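Local structure of activated BY transcription factor SSRB (Salmonella enterica, 2WNW) at residues Y75-A78 and Q79-N82; A168-A171 and D172-N176; Y220-P223 and R224-R227. The protein belongs to the family 30 glycosyl hydrolases and combines a TIM barrel with a beta-sandwich domain. One frame throughout, in Å; residues are numbered along the deposited sequence.

Interaction 1. Residues Y75-A78 and Q79-N82; sequences YFSA and QEHN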
# COMPACT_ATOMS: atom_id res chain seq x y z
N TYR A 75 -7.55 28.09 -12.91
CA TYR A 75 -6.55 27.54 -12.01
C TYR A 75 -6.57 28.09 -10.59
O TYR A 75 -6.42 27.33 -9.63
CB TYR A 75 -5.16 27.77 -12.59
CG TYR A 75 -4.59 26.62 -13.40
CD1 TYR A 75 -3.83 26.88 -14.54
CD2 TYR A 75 -4.72 25.30 -12.97
CE1 TYR A 75 -3.20 25.85 -15.24
CE2 TYR A 75 -4.09 24.25 -13.66
CZ TYR A 75 -3.33 24.54 -14.79
OH TYR A 75 -2.67 23.54 -15.46
N PHE A 76 -6.77 29.40 -10.45
CA PHE A 76 -6.70 30.01 -9.13
C PHE A 76 -7.97 30.53 -8.48
O PHE A 76 -7.93 31.02 -7.35
CB PHE A 76 -5.63 31.09 -9.17
CG PHE A 76 -4.34 30.61 -9.77
CD1 PHE A 76 -4.03 30.87 -11.10
CD2 PHE A 76 -3.47 29.82 -9.02
CE1 PHE A 76 -2.88 30.35 -11.68
CE2 PHE A 76 -2.31 29.29 -9.60
CZ PHE A 76 -2.02 29.55 -10.93
N SER A 77 -9.10 30.41 -9.17
CA SER A 77 -10.36 30.85 -8.59
C SER A 77 -10.76 29.84 -7.52
O SER A 77 -10.58 28.64 -7.69
CB SER A 77 -11.46 30.89 -9.67
OG SER A 77 -12.74 30.96 -9.08
N ALA A 78 -11.29 30.34 -6.41
CA ALA A 78 -11.71 29.48 -5.31
C ALA A 78 -12.88 28.60 -5.75
O ALA A 78 -13.16 27.57 -5.13
CB ALA A 78 -12.12 30.33 -4.11
N GLN A 79 -13.56 29.01 -6.82
CA GLN A 79 -14.69 28.25 -7.34
C GLN A 79 -14.27 27.29 -8.45
O GLN A 79 -15.09 26.53 -8.97
CB GLN A 79 -15.77 29.20 -7.86
CG GLN A 79 -16.47 29.98 -6.76
CD GLN A 79 -15.58 31.04 -6.13
OE1 GLN A 79 -15.67 31.31 -4.94
NE2 GLN A 79 -14.71 31.64 -6.94
N GLU A 80 -12.99 27.32 -8.80
CA GLU A 80 -12.47 26.42 -9.83
C GLU A 80 -11.40 25.52 -9.20
O GLU A 80 -11.63 24.95 -8.14
CB GLU A 80 -11.90 27.21 -11.01
CG GLU A 80 -12.96 27.93 -11.84
CD GLU A 80 -13.83 26.98 -12.65
OE1 GLU A 80 -14.80 27.45 -13.26
OE2 GLU A 80 -13.54 25.76 -12.68
N HIS A 81 -10.23 25.41 -9.83
CA HIS A 81 -9.21 24.54 -9.27
C HIS A 81 -8.63 24.98 -7.94
O HIS A 81 -8.05 24.17 -7.24
CB HIS A 81 -8.08 24.31 -10.28
CG HIS A 81 -8.32 23.11 -11.16
ND1 HIS A 81 -7.29 22.40 -11.73
CD2 HIS A 81 -9.47 22.50 -11.53
CE1 HIS A 81 -7.80 21.39 -12.42
NE2 HIS A 81 -9.11 21.43 -12.32
N ASN A 82 -8.80 26.25 -7.60
CA ASN A 82 -8.34 26.75 -6.31
C ASN A 82 -6.91 26.32 -5.94
O ASN A 82 -6.67 25.88 -4.83
CB ASN A 82 -9.31 26.29 -5.22
CG ASN A 82 -8.98 26.85 -3.85
OD1 ASN A 82 -8.87 28.07 -3.68
ND2 ASN A 82 -8.82 25.97 -2.87
O HOH W 1 -8.36 30.60 -4.52

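Interaction 2. Residues A168-A171 and D172-N176; sequences ADWA and DIIIN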
# COMPACT_ATOMS: atom_id res chain seq x y z
N ALA A 168 28.88 30.34 -0.33
CA ALA A 168 28.37 31.56 0.28
C ALA A 168 27.76 32.48 -0.78
O ALA A 168 26.68 33.05 -0.57
CB ALA A 168 29.49 32.28 1.02
N ASP A 169 28.45 32.63 -1.90
CA ASP A 169 27.96 33.51 -2.97
C ASP A 169 26.64 33.04 -3.57
O ASP A 169 25.77 33.86 -3.88
CB ASP A 169 29.02 33.64 -4.07
CG ASP A 169 30.29 34.31 -3.59
OD1 ASP A 169 30.20 35.34 -2.89
OD2 ASP A 169 31.39 33.81 -3.91
N TRP A 170 26.48 31.73 -3.74
CA TRP A 170 25.24 31.19 -4.32
C TRP A 170 24.12 31.41 -3.31
O TRP A 170 23.01 31.80 -3.67
CB TRP A 170 25.41 29.70 -4.62
CG TRP A 170 24.20 29.01 -5.25
CD1 TRP A 170 23.77 27.74 -4.98
CD2 TRP A 170 23.31 29.53 -6.26
NE1 TRP A 170 22.68 27.44 -5.76
CE2 TRP A 170 22.37 28.52 -6.55
CE3 TRP A 170 23.22 30.76 -6.94
CZ2 TRP A 170 21.36 28.68 -7.50
CZ3 TRP A 170 22.21 30.92 -7.89
CH2 TRP A 170 21.29 29.88 -8.16
N ALA A 171 24.40 31.16 -2.03
CA ALA A 171 23.40 31.36 -1.00
C ALA A 171 22.97 32.83 -0.98
O ALA A 171 21.79 33.13 -0.82
CB ALA A 171 23.95 30.95 0.36
N ASP A 172 23.93 33.74 -1.14
CA ASP A 172 23.62 35.16 -1.14
C ASP A 172 22.74 35.54 -2.33
O ASP A 172 21.87 36.40 -2.21
CB ASP A 172 24.90 36.01 -1.17
CG ASP A 172 25.64 36.01 0.16
OD1 ASP A 172 25.00 35.75 1.20
OD2 ASP A 172 26.86 36.28 0.16
N ILE A 173 22.97 34.90 -3.48
CA ILE A 173 22.15 35.19 -4.65
C ILE A 173 20.71 34.75 -4.39
O ILE A 173 19.77 35.46 -4.75
CB ILE A 173 22.67 34.45 -5.90
CG1 ILE A 173 24.01 35.05 -6.33
CG2 ILE A 173 21.64 34.54 -7.03
CD1 ILE A 173 24.59 34.41 -7.56
N ILE A 174 20.55 33.59 -3.78
CA ILE A 174 19.22 33.07 -3.47
C ILE A 174 18.49 34.02 -2.53
O ILE A 174 17.29 34.24 -2.66
CB ILE A 174 19.30 31.65 -2.85
CG1 ILE A 174 19.79 30.66 -3.91
CG2 ILE A 174 17.93 31.23 -2.34
CD1 ILE A 174 20.06 29.26 -3.38
N ILE A 175 19.21 34.60 -1.57
CA ILE A 175 18.58 35.55 -0.66
C ILE A 175 18.12 36.78 -1.46
O ILE A 175 17.01 37.27 -1.26
CB ILE A 175 19.56 36.01 0.45
CG1 ILE A 175 19.90 34.83 1.36
CG2 ILE A 175 18.93 37.14 1.27
CD1 ILE A 175 18.71 34.27 2.14
N ASN A 176 18.95 37.26 -2.37
CA ASN A 176 18.56 38.42 -3.17
C ASN A 176 17.37 38.10 -4.07
O ASN A 176 16.55 38.97 -4.37
CB ASN A 176 19.73 38.95 -3.99
CG ASN A 176 20.59 39.91 -3.20
OD1 ASN A 176 21.64 39.54 -2.67
ND2 ASN A 176 20.14 41.16 -3.10
O HOH W 2 28.24 36.90 -2.13

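Interaction 3. Residues Y220-P223 and R224-R227; sequences YLRP and RLAR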
# COMPACT_ATOMS: atom_id res chain seq x y z
N TYR A 220 24.65 27.23 5.13
CA TYR A 220 24.60 28.47 4.37
C TYR A 220 23.24 29.15 4.26
O TYR A 220 23.13 30.35 4.52
CB TYR A 220 25.19 28.25 2.97
CG TYR A 220 26.66 27.93 3.02
CD1 TYR A 220 27.11 26.65 3.34
CD2 TYR A 220 27.62 28.92 2.79
CE1 TYR A 220 28.48 26.36 3.43
CE2 TYR A 220 28.98 28.65 2.88
CZ TYR A 220 29.40 27.37 3.20
OH TYR A 220 30.75 27.10 3.29
N LEU A 221 22.20 28.41 3.88
CA LEU A 221 20.88 29.02 3.75
C LEU A 221 20.25 29.40 5.09
O LEU A 221 19.79 30.53 5.26
CB LEU A 221 19.93 28.10 2.99
CG LEU A 221 20.15 27.98 1.48
CD1 LEU A 221 19.14 27.00 0.88
CD2 LEU A 221 20.01 29.35 0.82
N ARG A 222 20.23 28.47 6.03
CA ARG A 222 19.63 28.73 7.33
C ARG A 222 20.10 30.02 8.02
O ARG A 222 19.29 30.87 8.36
CB ARG A 222 19.81 27.53 8.26
CG ARG A 222 18.78 26.42 8.03
CD ARG A 222 17.37 26.95 8.29
NE ARG A 222 16.33 25.97 8.00
CZ ARG A 222 15.07 26.28 7.74
NH1 ARG A 222 14.68 27.55 7.74
NH2 ARG A 222 14.19 25.32 7.45
N PRO A 223 21.42 30.17 8.23
CA PRO A 223 21.93 31.38 8.89
C PRO A 223 21.53 32.68 8.17
O PRO A 223 21.19 33.67 8.81
CB PRO A 223 23.45 31.17 8.87
CG PRO A 223 23.58 29.69 8.91
CD PRO A 223 22.52 29.25 7.92
N ARG A 224 21.57 32.66 6.84
CA ARG A 224 21.21 33.84 6.07
C ARG A 224 19.72 34.13 6.15
O ARG A 224 19.32 35.28 6.33
CB ARG A 224 21.65 33.67 4.61
CG ARG A 224 23.17 33.68 4.47
CD ARG A 224 23.65 33.41 3.05
NE ARG A 224 25.09 33.59 2.93
CZ ARG A 224 26.00 32.80 3.50
NH1 ARG A 224 25.62 31.74 4.21
NH2 ARG A 224 27.29 33.07 3.37
N LEU A 225 18.90 33.09 6.03
CA LEU A 225 17.46 33.27 6.11
C LEU A 225 17.10 33.86 7.47
O LEU A 225 16.28 34.77 7.57
CB LEU A 225 16.74 31.92 5.93
CG LEU A 225 16.81 31.33 4.52
CD1 LEU A 225 16.40 29.86 4.55
CD2 LEU A 225 15.92 32.14 3.59
N ALA A 226 17.74 33.35 8.52
CA ALA A 226 17.49 33.83 9.87
C ALA A 226 17.83 35.32 9.99
O ALA A 226 17.04 36.09 10.55
CB ALA A 226 18.31 33.02 10.86
N ARG A 227 18.98 35.72 9.47
CA ARG A 227 19.40 37.11 9.53
C ARG A 227 18.43 38.04 8.81
O ARG A 227 18.33 39.23 9.14
CB ARG A 227 20.81 37.29 8.96
CG ARG A 227 21.91 36.67 9.82
CD ARG A 227 23.28 37.22 9.47
NE ARG A 227 23.77 36.75 8.18
CZ ARG A 227 24.38 35.58 8.00
NH1 ARG A 227 24.59 34.78 9.03
NH2 ARG A 227 24.79 35.23 6.79

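Interaction 1. Residues Y75-A78 and Q79-N82
Gln79 and Ser77 meet through one hydroxyl oxygen that accepts two N-H groups. Gln79 N donates to Ser77 OG over 3.1 Å with an N-H...O angle of 151°, which defines an ST turn; the amide NE2 of the same residue reaches that oxygen from 3.0 Å, but its angle is poor and this second bond is weak. Two torsions set the geometry. Ser77 carries its hydroxyl opposite its own backbone N (chi1 164°), and the Gln79 chain bends at chi2 so that its amide folds back beside Ala78, with OE1 alongside the Ala78 methyl. Next comes Glu80, whose backbone N donates to Ser77 O at 3.0 Å from above the carbonyl plane. This bond closes a type I beta turn from Ser77 to Glu80, laid directly after the end of helix 65-76, since Ser77 is the first residue to leave helical backbone angles. The segment thus reverses the chain between that barrel helix and strand 85-90, as in the helix-to-strand connections of a TIM barrel. The CB of Glu80 packs on Ser77 CB at 3.9 Å, and beyond it the chain bends and leads away to a salt bridge with Arg375. His81 lies side by side with Tyr75, both side chains pointing the same way; His81 CB comes within 3.5 Å of Tyr75 O, its ring stacks on Trp367, and Tyr75 OH is bound by the carbonyl of Leu333. Finally Asn82, in left-handed backbone conformation, sends its N to Ser77 O for a weak bond (127°), making that carbonyl the acceptor of two amides. Its OD1 rests 3.6 Å from Ala78 CA and accepts a hydrogen bond from a water, 2.7 Å from OD1, which also donates to Phe76 O at 2.9 Å.

Interaction 2. Residues A168-A171 and D172-N176
Side-chain packing one turn apart on helix 167-183 joins Trp170 to Ile173 and Ile174, on the largely buried side of a helix that runs along the outside of the barrel. Trp170 takes chi1 -179°, which swings its indole out beside the side chains three and four residues on; Ile173 crosses it at about a right angle. Ile174 CD1 sits over one face: it is 4.1 Å from the centroid of the five-membered ring and 15° off the normal, a CH-pi contact. Ile173 meets the six-membered ring differently, its CD1 lying in plane at the edge, 3.9 Å from Trp170 CE3, while its CG2 approaches CZ3 obliquely at 3.8 Å. Phe216 of helix 210-227 also meets the indole. On another side of the helix the chemistry is polar. Asp169 OD1 and Asp172 OD2 stand 4.6 Å apart, and a water donates to both, at 2.6 Å from OD1 and 2.7 Å from OD2, which probably eases the repulsion between the like charges; OD1 of Asp172 is held by Arg224. The backbone bonds are regular, for example Ile174 N to Trp170 O at 3.0 Å. This two-sided helix links strands 138-143 and 190-192, a beta-alpha-beta crossover of the TIM barrel.

Interaction 3. Residues Y220-P223 and R224-R227
Arg224 runs back along its helix past the carbonyl of Tyr220. Its CB lies 3.6 Å from Tyr220 O, CG closes to 3.3 Å from that same atom, and CD stays 3.4 Å from it, for the chain is extended from CG to NE. NE is salt-bridged to Asp172, and rotation about CD-NE (chi4 69°) turns the guanidinium so that NH1 comes back to Tyr220 O. That bond measures 2.9 Å from NH1 to O, with an N-H...O angle of 153° and the oxygen close to the guanidinium plane. The setting is helix 210-227, which packs beside helix 167-183 on the outside of the TIM barrel. The helix is kinked at Pro223, and Arg224 N stands 3.6 Å from Tyr220 O, so NH1 probably takes the place of the usual helical donor. The regular pattern resumes with Leu225 N to Leu221 O at 2.8 Å. NH1 also lies 3.7 Å from Tyr220 CD2, the ring and guanidinium planes being 21° apart. Over one face of the Arg224 guanidinium comes NH2 of Arg227, whose own guanidinium has Pro223 O over a face.

Interactions 2 and 3 touch, with centres about 10 Å apart, and join neighbouring barrel helices 167-183 and 210-227: Arg224 NE bridges Asp172 OD1 at 2.8 Å, and the arginine chain also packs on Ala168 and Ala171. Interaction 1 is remote, its centre about 34 Å from each of the other two, at a turn after helix 65-76. Burial separates them. Interaction 2 is the most buried and is the one with an aromatic-aliphatic cluster; the other two are mixed, each with two exposed residues. Chemistry follows place: a hydroxyl and a carbonyl gather amides in the turn, whereas in 220-227 a guanidinium probably stands in for a backbone donor next to a kink.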